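Local coordinates for protein IclR transcriptional regulator (Thermotoga maritima, PDB 1MKM) that probably binds DNA as a transcription factor of the IclR family, pairing a winged helix-turn-helix domain with a zinc-containing C-terminal domain, at residues V89-R94 with D234-K239; V200-F205 with E238-I243; I121-R126 with S216-A221; G109-K114 with M129-Y134. All coordinates share one frame; numbering follows the deposited sequence.

Interaction 1 (V89-R94 with D234-K239); sequences VDIMKR and DVLKEK
Ile91 lies along the aliphatic part of Lys239, the two side chains running antiparallel alongside one another. Contact is tight here, with Ile91 CG1 only 3.4 Å from Lys239 CG. Beyond this pair, Ile91 CD1 reaches Leu236 CD1 at 4.2 Å, on the side of the contact nearer the sheet. The charged ends gather on the other side. Lys239 bends at chi2 (-63°), which sends its outer chain across to Asp90, where NZ donates to the anti lone pair of OD2 at 2.6 Å. That same carboxylate oxygen sits above one face of the Arg94 guanidinium, attracted by charge with no N-H aimed at it. Arg94 NH2 in turn donates to Glu238 OE2 (3.2 Å, N-H...O angle 166°); the oxygen lies near the guanidinium plane, while the nitrogen stands above the carboxylate plane. The four residues thus form a salt-bridge network, and Asp90 probably eases the closeness of its two cationic partners. Val235 CG1 packs against Arg94 NH2 at 3.2 Å. The short segments run nearly antiparallel (163°) with axes 10.4 Å apart, joining helices 79-93 and 226-246 on one side of the sheet, where Ile91 and Leu236 both touch Ile217 of strand 211-220.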
loop_
_atom_site.group_PDB
_atom_site.type_symbol
_atom_site.label_atom_id
_atom_site.label_comp_id
_atom_site.label_asym_id
_atom_site.label_seq_id
_atom_site.Cartn_x
_atom_site.Cartn_y
_atom_site.Cartn_z
ATOM N N VAL B 89 -12.283 22.638 -7.094
ATOM C CA VAL B 89 -12.543 21.215 -7.267
ATOM C C VAL B 89 -13.525 21.048 -8.430
ATOM O O VAL B 89 -13.404 20.119 -9.232
ATOM C CB VAL B 89 -13.137 20.582 -5.976
ATOM C CG1 VAL B 89 -13.372 19.102 -6.179
ATOM C CG2 VAL B 89 -12.183 20.792 -4.799
ATOM N N ASP B 90 -14.482 21.967 -8.539
ATOM C CA ASP B 90 -15.446 21.878 -9.621
ATOM C C ASP B 90 -14.768 22.135 -10.972
ATOM O O ASP B 90 -15.014 21.408 -11.947
ATOM C CB ASP B 90 -16.601 22.858 -9.378
ATOM C CG ASP B 90 -17.744 22.705 -10.393
ATOM O OD1 ASP B 90 -18.053 21.571 -10.837
ATOM O OD2 ASP B 90 -18.348 23.740 -10.730
ATOM N N ILE B 91 -13.899 23.144 -11.022
ATOM C CA ILE B 91 -13.189 23.467 -12.253
ATOM C C ILE B 91 -12.376 22.262 -12.699
ATOM O O ILE B 91 -12.225 22.021 -13.891
ATOM C CB ILE B 91 -12.225 24.666 -12.073
ATOM C CG1 ILE B 91 -13.007 25.907 -11.634
ATOM C CG2 ILE B 91 -11.485 24.937 -13.385
ATOM C CD1 ILE B 91 -12.149 27.117 -11.378
ATOM N N MET B 92 -11.846 21.503 -11.742
ATOM C CA MET B 92 -11.056 20.332 -12.096
ATOM C C MET B 92 -11.920 19.178 -12.613
ATOM O O MET B 92 -11.510 18.423 -13.507
ATOM C CB MET B 92 -10.251 19.858 -10.895
ATOM C CG MET B 92 -9.448 18.591 -11.148
ATOM S SD MET B 92 -10.387 17.040 -11.005
ATOM C CE MET B 92 -10.711 17.044 -9.263
ATOM N N LYS B 93 -13.113 19.038 -12.044
ATOM C CA LYS B 93 -14.010 17.966 -12.445
ATOM C C LYS B 93 -14.694 18.272 -13.766
ATOM O O LYS B 93 -15.141 17.360 -14.465
ATOM C CB LYS B 93 -15.039 17.720 -11.351
ATOM C CG LYS B 93 -14.399 17.313 -10.048
ATOM C CD LYS B 93 -15.394 17.356 -8.911
ATOM C CE LYS B 93 -16.253 16.118 -8.890
ATOM N NZ LYS B 93 -15.413 14.920 -8.639
ATOM N N ARG B 94 -14.760 19.553 -14.117
ATOM C CA ARG B 94 -15.384 19.952 -15.370
ATOM C C ARG B 94 -14.385 20.213 -16.489
ATOM O O ARG B 94 -14.782 20.561 -17.600
ATOM C CB ARG B 94 -16.263 21.180 -15.158
ATOM C CG ARG B 94 -17.301 20.967 -14.075
ATOM C CD ARG B 94 -18.379 22.023 -14.112
ATOM N NE ARG B 94 -17.887 23.352 -13.778
ATOM C CZ ARG B 94 -18.610 24.459 -13.892
ATOM N NH1 ARG B 94 -19.858 24.393 -14.338
ATOM N NH2 ARG B 94 -18.090 25.627 -13.550
ATOM N N ASP B 234 -13.446 30.109 -19.912
ATOM C CA ASP B 234 -14.877 30.247 -19.688
ATOM C C ASP B 234 -15.227 29.839 -18.259
ATOM O O ASP B 234 -15.791 30.630 -17.498
ATOM C CB ASP B 234 -15.656 29.360 -20.664
ATOM C CG ASP B 234 -16.526 30.156 -21.623
ATOM O OD1 ASP B 234 -17.382 29.535 -22.289
ATOM O OD2 ASP B 234 -16.353 31.392 -21.718
ATOM N N VAL B 235 -14.899 28.596 -17.904
ATOM C CA VAL B 235 -15.182 28.085 -16.566
ATOM C C VAL B 235 -14.386 28.897 -15.551
ATOM O O VAL B 235 -14.848 29.157 -14.439
ATOM C CB VAL B 235 -14.791 26.592 -16.430
ATOM C CG1 VAL B 235 -15.274 26.042 -15.097
ATOM C CG2 VAL B 235 -15.383 25.793 -17.573
ATOM N N LEU B 236 -13.189 29.303 -15.954
ATOM C CA LEU B 236 -12.311 30.080 -15.094
ATOM C C LEU B 236 -12.989 31.384 -14.703
ATOM O O LEU B 236 -13.189 31.667 -13.516
ATOM C CB LEU B 236 -11.000 30.365 -15.833
ATOM C CG LEU B 236 -9.680 30.237 -15.068
ATOM C CD1 LEU B 236 -9.692 29.008 -14.171
ATOM C CD2 LEU B 236 -8.545 30.158 -16.071
ATOM N N LYS B 237 -13.357 32.176 -15.705
ATOM C CA LYS B 237 -14.006 33.452 -15.446
ATOM C C LYS B 237 -15.300 33.270 -14.673
ATOM O O LYS B 237 -15.663 34.116 -13.860
ATOM C CB LYS B 237 -14.287 34.196 -16.755
ATOM C CG LYS B 237 -13.622 35.566 -16.829
ATOM C CD LYS B 237 -13.969 36.434 -15.620
ATOM C CE LYS B 237 -13.252 37.778 -15.687
ATOM N NZ LYS B 237 -13.497 38.649 -14.494
ATOM N N GLU B 238 -15.991 32.162 -14.917
ATOM C CA GLU B 238 -17.244 31.897 -14.221
ATOM C C GLU B 238 -17.031 31.798 -12.710
ATOM O O GLU B 238 -17.770 32.409 -11.932
ATOM C CB GLU B 238 -17.882 30.599 -14.720
ATOM C CG GLU B 238 -19.200 30.268 -14.024
ATOM C CD GLU B 238 -19.687 28.854 -14.308
ATOM O OE1 GLU B 238 -19.722 28.461 -15.492
ATOM O OE2 GLU B 238 -20.044 28.139 -13.347
ATOM N N LYS B 239 -16.031 31.017 -12.301
ATOM C CA LYS B 239 -15.730 30.848 -10.888
ATOM C C LYS B 239 -15.102 32.134 -10.384
ATOM O O LYS B 239 -15.389 32.582 -9.279
ATOM C CB LYS B 239 -14.764 29.672 -10.671
ATOM C CG LYS B 239 -15.320 28.310 -11.079
ATOM C CD LYS B 239 -16.538 27.932 -10.238
ATOM C CE LYS B 239 -17.062 26.537 -10.587
ATOM N NZ LYS B 239 -18.239 26.155 -9.755
#

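Interaction 2 (V200-F205 with E238-I243); sequences VGVPIF and EKAEEI
Ala240 presses its methyl against strand 197-205, an instance of helix-on-sheet packing in the C-terminal domain, which belongs to the GAF-like clan. The helical and strand segments run almost parallel, 9° apart, and their axes approach to 7.5 Å. That closeness goes with the small side chain at the nearest point: Ala240 CB is a low bump set between Val202 CG1, at 3.6 Å, and the carbonyl oxygen of Pro203, at 3.5 Å. The complementary projection comes from the strand. Ile204 turns its CG1 branch with chi2 at -79°, which brings the terminal CD1 methyl into the hollow between Ala240 and Ile243, 3.6 Å from Ala240 CA. Ile243 meets it crosswise, the two side chains standing at about a right angle, and its branches surround part of that methyl: CB, CG2 and CD1 of Ile243 all lie within 4 Å of Ile204 CD1. An alanine in place of Ile243 would remove the branches flanking this methyl and would probably open a gap beside Ile204, letting its end turn more freely. No hydrogen bond crosses between the two segments, and the contact is one of apolar packing. Farther out, Ile204 also touches Ala213 and Val215 of strand 211-220, while Ile243 reaches Ala84 of helix 79-93. The tightest carbon pair is Ile204 CD1 with Ile243 CB, at 3.5 Å.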
loop_
_atom_site.group_PDB
_atom_site.type_symbol
_atom_site.label_atom_id
_atom_site.label_comp_id
_atom_site.label_asym_id
_atom_site.label_seq_id
_atom_site.Cartn_x
_atom_site.Cartn_y
_atom_site.Cartn_z
ATOM N N VAL B 200 -4.132 28.933 -18.497
ATOM C CA VAL B 200 -5.110 29.962 -18.790
ATOM C C VAL B 200 -5.482 30.520 -17.422
ATOM O O VAL B 200 -5.779 29.757 -16.505
ATOM C CB VAL B 200 -6.372 29.394 -19.490
ATOM C CG1 VAL B 200 -7.450 30.457 -19.536
ATOM C CG2 VAL B 200 -6.030 28.950 -20.901
ATOM N N GLY B 201 -5.450 31.841 -17.274
ATOM C CA GLY B 201 -5.758 32.423 -15.985
ATOM C C GLY B 201 -6.643 33.650 -16.004
ATOM O O GLY B 201 -6.685 34.389 -16.987
ATOM N N VAL B 202 -7.335 33.859 -14.886
ATOM C CA VAL B 202 -8.252 34.976 -14.681
ATOM C C VAL B 202 -8.021 35.507 -13.258
ATOM O O VAL B 202 -7.669 34.740 -12.360
ATOM C CB VAL B 202 -9.718 34.498 -14.814
ATOM C CG1 VAL B 202 -10.677 35.646 -14.584
ATOM C CG2 VAL B 202 -9.938 33.889 -16.179
ATOM N N PRO B 203 -8.204 36.822 -13.036
ATOM C CA PRO B 203 -8.003 37.418 -11.705
ATOM C C PRO B 203 -9.167 37.241 -10.733
ATOM O O PRO B 203 -10.227 36.738 -11.090
ATOM C CB PRO B 203 -7.769 38.899 -12.011
ATOM C CG PRO B 203 -7.340 38.915 -13.440
ATOM C CD PRO B 203 -8.235 37.878 -14.058
ATOM N N ILE B 204 -8.943 37.674 -9.499
ATOM C CA ILE B 204 -9.941 37.621 -8.437
ATOM C C ILE B 204 -9.830 38.965 -7.725
ATOM O O ILE B 204 -8.803 39.252 -7.118
ATOM C CB ILE B 204 -9.633 36.510 -7.406
ATOM C CG1 ILE B 204 -9.798 35.121 -8.029
ATOM C CG2 ILE B 204 -10.568 36.653 -6.211
ATOM C CD1 ILE B 204 -11.254 34.651 -8.139
ATOM N N PHE B 205 -10.878 39.782 -7.792
ATOM C CA PHE B 205 -10.851 41.099 -7.159
ATOM C C PHE B 205 -11.448 41.120 -5.747
ATOM O O PHE B 205 -12.267 40.266 -5.375
ATOM C CB PHE B 205 -11.569 42.116 -8.053
ATOM C CG PHE B 205 -11.028 42.164 -9.453
ATOM C CD1 PHE B 205 -11.858 41.916 -10.547
ATOM C CD2 PHE B 205 -9.669 42.406 -9.681
ATOM C CE1 PHE B 205 -11.340 41.905 -11.851
ATOM C CE2 PHE B 205 -9.143 42.397 -10.978
ATOM C CZ PHE B 205 -9.978 42.146 -12.063
ATOM N N GLU B 238 -15.991 32.162 -14.917
ATOM C CA GLU B 238 -17.244 31.897 -14.221
ATOM C C GLU B 238 -17.031 31.798 -12.710
ATOM O O GLU B 238 -17.770 32.409 -11.932
ATOM C CB GLU B 238 -17.882 30.599 -14.720
ATOM C CG GLU B 238 -19.200 30.268 -14.024
ATOM C CD GLU B 238 -19.687 28.854 -14.308
ATOM O OE1 GLU B 238 -19.722 28.461 -15.492
ATOM O OE2 GLU B 238 -20.044 28.139 -13.347
ATOM N N LYS B 239 -16.031 31.017 -12.301
ATOM C CA LYS B 239 -15.730 30.848 -10.888
ATOM C C LYS B 239 -15.102 32.134 -10.384
ATOM O O LYS B 239 -15.389 32.582 -9.279
ATOM C CB LYS B 239 -14.764 29.672 -10.671
ATOM C CG LYS B 239 -15.320 28.310 -11.079
ATOM C CD LYS B 239 -16.538 27.932 -10.238
ATOM C CE LYS B 239 -17.062 26.537 -10.587
ATOM N NZ LYS B 239 -18.239 26.155 -9.755
ATOM N N ALA B 240 -14.244 32.736 -11.201
ATOM C CA ALA B 240 -13.605 33.982 -10.798
ATOM C C ALA B 240 -14.666 34.965 -10.304
ATOM O O ALA B 240 -14.643 35.409 -9.148
ATOM C CB ALA B 240 -12.841 34.578 -11.968
ATOM N N GLU B 241 -15.604 35.297 -11.187
ATOM C CA GLU B 241 -16.670 36.224 -10.848
ATOM C C GLU B 241 -17.363 35.845 -9.539
ATOM O O GLU B 241 -17.584 36.697 -8.678
ATOM C CB GLU B 241 -17.692 36.283 -11.989
ATOM C CG GLU B 241 -18.974 37.003 -11.623
ATOM C CD GLU B 241 -19.872 37.232 -12.816
ATOM O OE1 GLU B 241 -20.058 36.276 -13.606
ATOM O OE2 GLU B 241 -20.394 38.363 -12.953
ATOM N N GLU B 242 -17.694 34.567 -9.387
ATOM C CA GLU B 242 -18.367 34.102 -8.173
ATOM C C GLU B 242 -17.524 34.310 -6.922
ATOM O O GLU B 242 -18.029 34.776 -5.894
ATOM C CB GLU B 242 -18.730 32.621 -8.296
ATOM C CG GLU B 242 -19.161 31.983 -6.982
ATOM C CD GLU B 242 -20.488 32.506 -6.485
ATOM O OE1 GLU B 242 -20.675 33.738 -6.473
ATOM O OE2 GLU B 242 -21.346 31.683 -6.099
ATOM N N ILE B 243 -16.243 33.946 -7.017
ATOM C CA ILE B 243 -15.296 34.082 -5.910
ATOM C C ILE B 243 -15.079 35.548 -5.591
ATOM O O ILE B 243 -15.200 35.967 -4.433
ATOM C CB ILE B 243 -13.914 33.468 -6.251
ATOM C CG1 ILE B 243 -14.055 31.972 -6.544
ATOM C CG2 ILE B 243 -12.949 33.689 -5.097
ATOM C CD1 ILE B 243 -12.862 31.372 -7.267
#

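Interaction 3 (I121-R126 with S216-A221); sequences IPMVSR and SISGVA
Ile121 sets its two branches against consecutive parts of strand 211-220. Its CD1 methyl comes within 3.7 Å of Ser218 O, while CG2 lies 4.0 Å from Gly219 CA. Beside it, Pro122 meets Val220 at about a right angle, with Pro122 CD 3.7 Å from Val220 CG2. Met123 comes from the other side of Ile121: its chain, extended with CG opposite the backbone N (chi1 -176°), carries SD to within 4.0 Å of Ser218 CB. The contact buries Ser218 OG, which has no hydrogen-bonding partner in the model, although a bound zinc ion lies about 4 Å from the nearest atom of the Ser218 side chain. What sets these side chains in place is a bend of the loop. Pro122 is the centre of an inverse gamma turn, closed by Met123 N donating to Ile121 O at 2.6 Å, and Ile121 and Met123 thereby both face the strand. The loop therefore lies across one face of the sheet, touching Thr98 and His100 of strand 98-105 and Ile197 of strand 197-205, the two strands that flank 211-220; Val220 of the second subunit also packs on Pro122.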
loop_
_atom_site.group_PDB
_atom_site.type_symbol
_atom_site.label_atom_id
_atom_site.label_comp_id
_atom_site.label_asym_id
_atom_site.label_seq_id
_atom_site.Cartn_x
_atom_site.Cartn_y
_atom_site.Cartn_z
ATOM N N ILE B 121 1.032 16.027 -14.569
ATOM C CA ILE B 121 1.553 16.945 -15.584
ATOM C C ILE B 121 2.988 17.311 -15.231
ATOM O O ILE B 121 3.323 17.446 -14.058
ATOM C CB ILE B 121 0.692 18.215 -15.693
ATOM C CG1 ILE B 121 0.548 18.892 -14.326
ATOM C CG2 ILE B 121 -0.679 17.846 -16.289
ATOM C CD1 ILE B 121 -0.335 20.150 -14.368
ATOM N N PRO B 122 3.857 17.468 -16.243
ATOM C CA PRO B 122 5.271 17.811 -16.023
ATOM C C PRO B 122 5.548 19.189 -15.429
ATOM O O PRO B 122 6.424 19.900 -15.905
ATOM C CB PRO B 122 5.885 17.637 -17.412
ATOM C CG PRO B 122 4.764 18.013 -18.320
ATOM C CD PRO B 122 3.561 17.340 -17.681
ATOM N N MET B 123 4.812 19.541 -14.376
ATOM C CA MET B 123 4.945 20.832 -13.695
ATOM C C MET B 123 5.328 20.617 -12.231
ATOM O O MET B 123 4.799 19.722 -11.578
ATOM C CB MET B 123 3.615 21.584 -13.768
ATOM C CG MET B 123 3.617 22.975 -13.181
ATOM S SD MET B 123 1.994 23.737 -13.355
ATOM C CE MET B 123 1.969 24.857 -11.958
ATOM N N VAL B 124 6.253 21.419 -11.711
ATOM C CA VAL B 124 6.652 21.270 -10.313
ATOM C C VAL B 124 6.073 22.406 -9.486
ATOM O O VAL B 124 6.675 23.468 -9.365
ATOM C CB VAL B 124 8.188 21.266 -10.127
ATOM C CG1 VAL B 124 8.526 21.031 -8.661
ATOM C CG2 VAL B 124 8.823 20.180 -10.974
ATOM N N SER B 125 4.897 22.172 -8.920
ATOM C CA SER B 125 4.221 23.171 -8.104
ATOM C C SER B 125 3.734 22.529 -6.816
ATOM O O SER B 125 3.416 21.347 -6.786
ATOM C CB SER B 125 3.024 23.737 -8.866
ATOM O OG SER B 125 2.097 22.703 -9.152
ATOM N N ARG B 126 3.685 23.307 -5.750
ATOM C CA ARG B 126 3.217 22.808 -4.463
ATOM C C ARG B 126 2.821 24.004 -3.635
ATOM O O ARG B 126 3.297 25.112 -3.887
ATOM C CB ARG B 126 4.305 21.993 -3.745
ATOM C CG ARG B 126 5.573 22.753 -3.390
ATOM C CD ARG B 126 6.437 21.945 -2.422
ATOM N NE ARG B 126 6.801 20.635 -2.960
ATOM C CZ ARG B 126 7.707 20.445 -3.914
ATOM N NH1 ARG B 126 8.349 21.482 -4.431
ATOM N NH2 ARG B 126 7.961 19.221 -4.364
ATOM N N SER B 216 -5.995 29.584 -12.197
ATOM C CA SER B 216 -5.642 29.170 -13.539
ATOM C C SER B 216 -5.767 27.671 -13.744
ATOM O O SER B 216 -5.815 26.897 -12.782
ATOM C CB SER B 216 -4.224 29.642 -13.892
ATOM O OG SER B 216 -3.244 29.076 -13.052
ATOM N N ILE B 217 -5.855 27.270 -15.007
ATOM C CA ILE B 217 -5.949 25.860 -15.355
ATOM C C ILE B 217 -4.595 25.529 -15.938
ATOM O O ILE B 217 -4.063 26.298 -16.736
ATOM C CB ILE B 217 -7.050 25.602 -16.400
ATOM C CG1 ILE B 217 -8.430 25.684 -15.728
ATOM C CG2 ILE B 217 -6.817 24.277 -17.078
ATOM C CD1 ILE B 217 -9.606 25.586 -16.701
ATOM N N SER B 218 -4.035 24.388 -15.557
ATOM C CA SER B 218 -2.720 24.035 -16.048
ATOM C C SER B 218 -2.647 22.629 -16.599
ATOM O O SER B 218 -3.242 21.713 -16.057
ATOM C CB SER B 218 -1.701 24.217 -14.916
ATOM O OG SER B 218 -1.934 25.456 -14.252
ATOM N N GLY B 219 -1.906 22.461 -17.684
ATOM C CA GLY B 219 -1.769 21.143 -18.262
ATOM C C GLY B 219 -0.732 21.114 -19.362
ATOM O O GLY B 219 -0.062 22.115 -19.618
ATOM N N VAL B 220 -0.589 19.970 -20.012
ATOM C CA VAL B 220 0.374 19.871 -21.088
ATOM C C VAL B 220 -0.083 20.723 -22.268
ATOM O O VAL B 220 -1.284 20.878 -22.519
ATOM C CB VAL B 220 0.563 18.418 -21.551
ATOM C CG1 VAL B 220 1.627 18.364 -22.636
ATOM C CG2 VAL B 220 0.977 17.555 -20.373
ATOM N N ALA B 221 0.897 21.271 -22.979
ATOM C CA ALA B 221 0.673 22.140 -24.121
ATOM C C ALA B 221 -0.315 21.596 -25.142
ATOM O O ALA B 221 -1.211 22.320 -25.597
ATOM C CB ALA B 221 2.005 22.435 -24.792
#

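Interaction 4 (G109-K114 with M129-Y134); sequences GVYIDK and MKVDLY
Gly109 and Val131 join their backbones through a reciprocal pair of hydrogen bonds. Val131 N donates to Gly109 O at 2.7 Å from above the carbonyl plane, and Gly109 N to Val131 O at 2.9 Å, within the plane but more bent at hydrogen (136°). Tyr111 N adds a straighter bond (164°) to Met129 O at 3.0 Å, nearly in line with that carbonyl. These bonds define an antiparallel ladder, with Val110 and Lys130 as the intervening non-hydrogen-bonded pair. On the face bearing that pair, Val110 CG2 touches Lys130 CD at 3.6 Å. The lysine folds back at chi2 (-75°) and chi3, and its amine forms a salt bridge with Glu108. On the other face, Val131 CG1 sits over the Tyr111 ring, 3.2 Å from CE1, while Met129 CB meets the edge of the ring in its plane, 3.9 Å from CD1. A serine in place of Tyr111 would keep the backbone bond but would probably leave Val131 CG1 without the surface it rests on and open a gap beside Met129. The missing side chain at Gly109 matters too, since a CB there would clash with Val131 CG2. Polar bonding is thus carried by the main chain and fixes the register of edge strand 130-132, while apolar contact sets the Tyr111 side chain, whose nearest atom is about 5 Å from a bound zinc ion.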
loop_
_atom_site.group_PDB
_atom_site.type_symbol
_atom_site.label_atom_id
_atom_site.label_comp_id
_atom_site.label_asym_id
_atom_site.label_seq_id
_atom_site.Cartn_x
_atom_site.Cartn_y
_atom_site.Cartn_z
ATOM N N GLY B 109 3.910 35.851 -6.316
ATOM C CA GLY B 109 2.676 35.139 -6.067
ATOM C C GLY B 109 3.005 33.904 -5.244
ATOM O O GLY B 109 4.145 33.430 -5.236
ATOM N N VAL B 110 2.010 33.389 -4.533
ATOM C CA VAL B 110 2.209 32.190 -3.730
ATOM C C VAL B 110 1.086 31.183 -3.969
ATOM O O VAL B 110 -0.092 31.535 -3.994
ATOM C CB VAL B 110 2.228 32.477 -2.205
ATOM C CG1 VAL B 110 2.676 31.226 -1.490
ATOM C CG2 VAL B 110 3.125 33.643 -1.872
ATOM N N TYR B 111 1.451 29.927 -4.141
ATOM C CA TYR B 111 0.441 28.899 -4.334
ATOM C C TYR B 111 -0.280 28.677 -3.005
ATOM O O TYR B 111 0.320 28.251 -2.018
ATOM C CB TYR B 111 1.103 27.623 -4.808
ATOM C CG TYR B 111 1.474 27.659 -6.265
ATOM C CD1 TYR B 111 2.748 27.306 -6.685
ATOM C CD2 TYR B 111 0.532 28.020 -7.234
ATOM C CE1 TYR B 111 3.077 27.303 -8.042
ATOM C CE2 TYR B 111 0.855 28.027 -8.582
ATOM C CZ TYR B 111 2.126 27.670 -8.975
ATOM O OH TYR B 111 2.462 27.699 -10.304
ATOM N N ILE B 112 -1.566 28.994 -2.968
ATOM C CA ILE B 112 -2.318 28.840 -1.740
ATOM C C ILE B 112 -3.346 27.727 -1.795
ATOM O O ILE B 112 -4.018 27.452 -0.806
ATOM C CB ILE B 112 -2.983 30.177 -1.338
ATOM C CG1 ILE B 112 -3.605 30.844 -2.572
ATOM C CG2 ILE B 112 -1.941 31.096 -0.696
ATOM C CD1 ILE B 112 -4.470 32.030 -2.249
ATOM N N ASP B 113 -3.465 27.093 -2.956
ATOM C CA ASP B 113 -4.371 25.963 -3.142
ATOM C C ASP B 113 -4.125 25.331 -4.510
ATOM O O ASP B 113 -3.752 26.011 -5.466
ATOM C CB ASP B 113 -5.836 26.396 -3.044
ATOM C CG ASP B 113 -6.763 25.241 -2.670
ATOM O OD1 ASP B 113 -6.457 24.084 -3.013
ATOM O OD2 ASP B 113 -7.807 25.489 -2.033
ATOM N N LYS B 114 -4.319 24.024 -4.604
ATOM C CA LYS B 114 -4.120 23.340 -5.868
ATOM C C LYS B 114 -4.942 22.056 -5.910
ATOM O O LYS B 114 -4.929 21.256 -4.965
ATOM C CB LYS B 114 -2.623 23.024 -6.075
ATOM C CG LYS B 114 -2.289 22.234 -7.342
ATOM C CD LYS B 114 -0.907 21.594 -7.231
ATOM C CE LYS B 114 -0.440 21.012 -8.555
ATOM N NZ LYS B 114 0.888 20.334 -8.451
ATOM N N MET B 129 4.866 27.473 -2.346
ATOM C CA MET B 129 5.861 27.853 -3.343
ATOM C C MET B 129 5.544 29.227 -3.926
ATOM O O MET B 129 4.397 29.674 -3.897
ATOM C CB MET B 129 5.892 26.799 -4.444
ATOM C CG MET B 129 6.936 27.014 -5.507
ATOM S SD MET B 129 6.872 25.674 -6.693
ATOM C CE MET B 129 7.530 24.310 -5.685
ATOM N N LYS B 130 6.559 29.900 -4.460
ATOM C CA LYS B 130 6.374 31.253 -5.008
ATOM C C LYS B 130 6.326 31.266 -6.530
ATOM O O LYS B 130 6.967 30.441 -7.182
ATOM C CB LYS B 130 7.512 32.168 -4.536
ATOM C CG LYS B 130 7.690 32.207 -3.031
ATOM C CD LYS B 130 6.607 33.028 -2.361
ATOM C CE LYS B 130 7.080 34.444 -2.129
ATOM N NZ LYS B 130 8.348 34.447 -1.337
ATOM N N VAL B 131 5.569 32.195 -7.099
ATOM C CA VAL B 131 5.482 32.270 -8.556
ATOM C C VAL B 131 5.719 33.642 -9.147
ATOM O O VAL B 131 5.206 34.653 -8.646
ATOM C CB VAL B 131 4.123 31.769 -9.103
ATOM C CG1 VAL B 131 3.938 30.318 -8.747
ATOM C CG2 VAL B 131 3.010 32.578 -8.553
ATOM N N ASP B 132 6.507 33.646 -10.222
ATOM C CA ASP B 132 6.833 34.861 -10.946
ATOM C C ASP B 132 5.528 35.353 -11.545
ATOM O O ASP B 132 4.851 34.602 -12.246
ATOM C CB ASP B 132 7.835 34.554 -12.056
ATOM C CG ASP B 132 9.115 33.960 -11.527
ATOM O OD1 ASP B 132 9.724 34.571 -10.622
ATOM O OD2 ASP B 132 9.517 32.881 -12.015
ATOM N N LEU B 133 5.173 36.601 -11.260
ATOM C CA LEU B 133 3.935 37.175 -11.760
ATOM C C LEU B 133 3.962 37.552 -13.238
ATOM O O LEU B 133 2.983 38.087 -13.754
ATOM C CB LEU B 133 3.555 38.407 -10.938
ATOM C CG LEU B 133 2.881 38.193 -9.579
ATOM C CD1 LEU B 133 2.658 39.533 -8.885
ATOM C CD2 LEU B 133 1.540 37.491 -9.779
ATOM N N TYR B 134 5.059 37.265 -13.929
ATOM C CA TYR B 134 5.136 37.625 -15.333
ATOM C C TYR B 134 5.168 36.451 -16.299
ATOM O O TYR B 134 4.568 36.530 -17.377
ATOM C CB TYR B 134 6.351 38.516 -15.589
ATOM C CG TYR B 134 7.684 37.827 -15.377
ATOM C CD1 TYR B 134 8.246 37.711 -14.105
ATOM C CD2 TYR B 134 8.380 37.280 -16.454
ATOM C CE1 TYR B 134 9.467 37.070 -13.914
ATOM C CE2 TYR B 134 9.590 36.635 -16.272
ATOM C CZ TYR B 134 10.129 36.532 -15.005
ATOM O OH TYR B 134 11.323 35.867 -14.837
#

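Overall arrangement
All four interactions fall in the C-terminal IclR domain and are built around its six-stranded antiparallel sheet. Interactions 1 and 2, with centres 9 Å apart, share Glu238 and Lys239 on helix 226-246, which ties helix 79-93 and strand 197-205 to one another. Interaction 3 adjoins interaction 2 through a probable backbone hydrogen bond between Val200 O and Ile217 N of neighbouring strands. Interaction 4, at the 130-132 edge, lies 12 Å from interaction 3, centre to centre, and meets it where Met123 packs on Tyr111. Along the chain, interactions 3 and 4 alternate their segments and both fall between the segments of interaction 1. Helices 79-93 and 226-246 thus pack on one face, reached by Ile217, while the 121-126 loop and the zinc lie on the other, reached by Ser218.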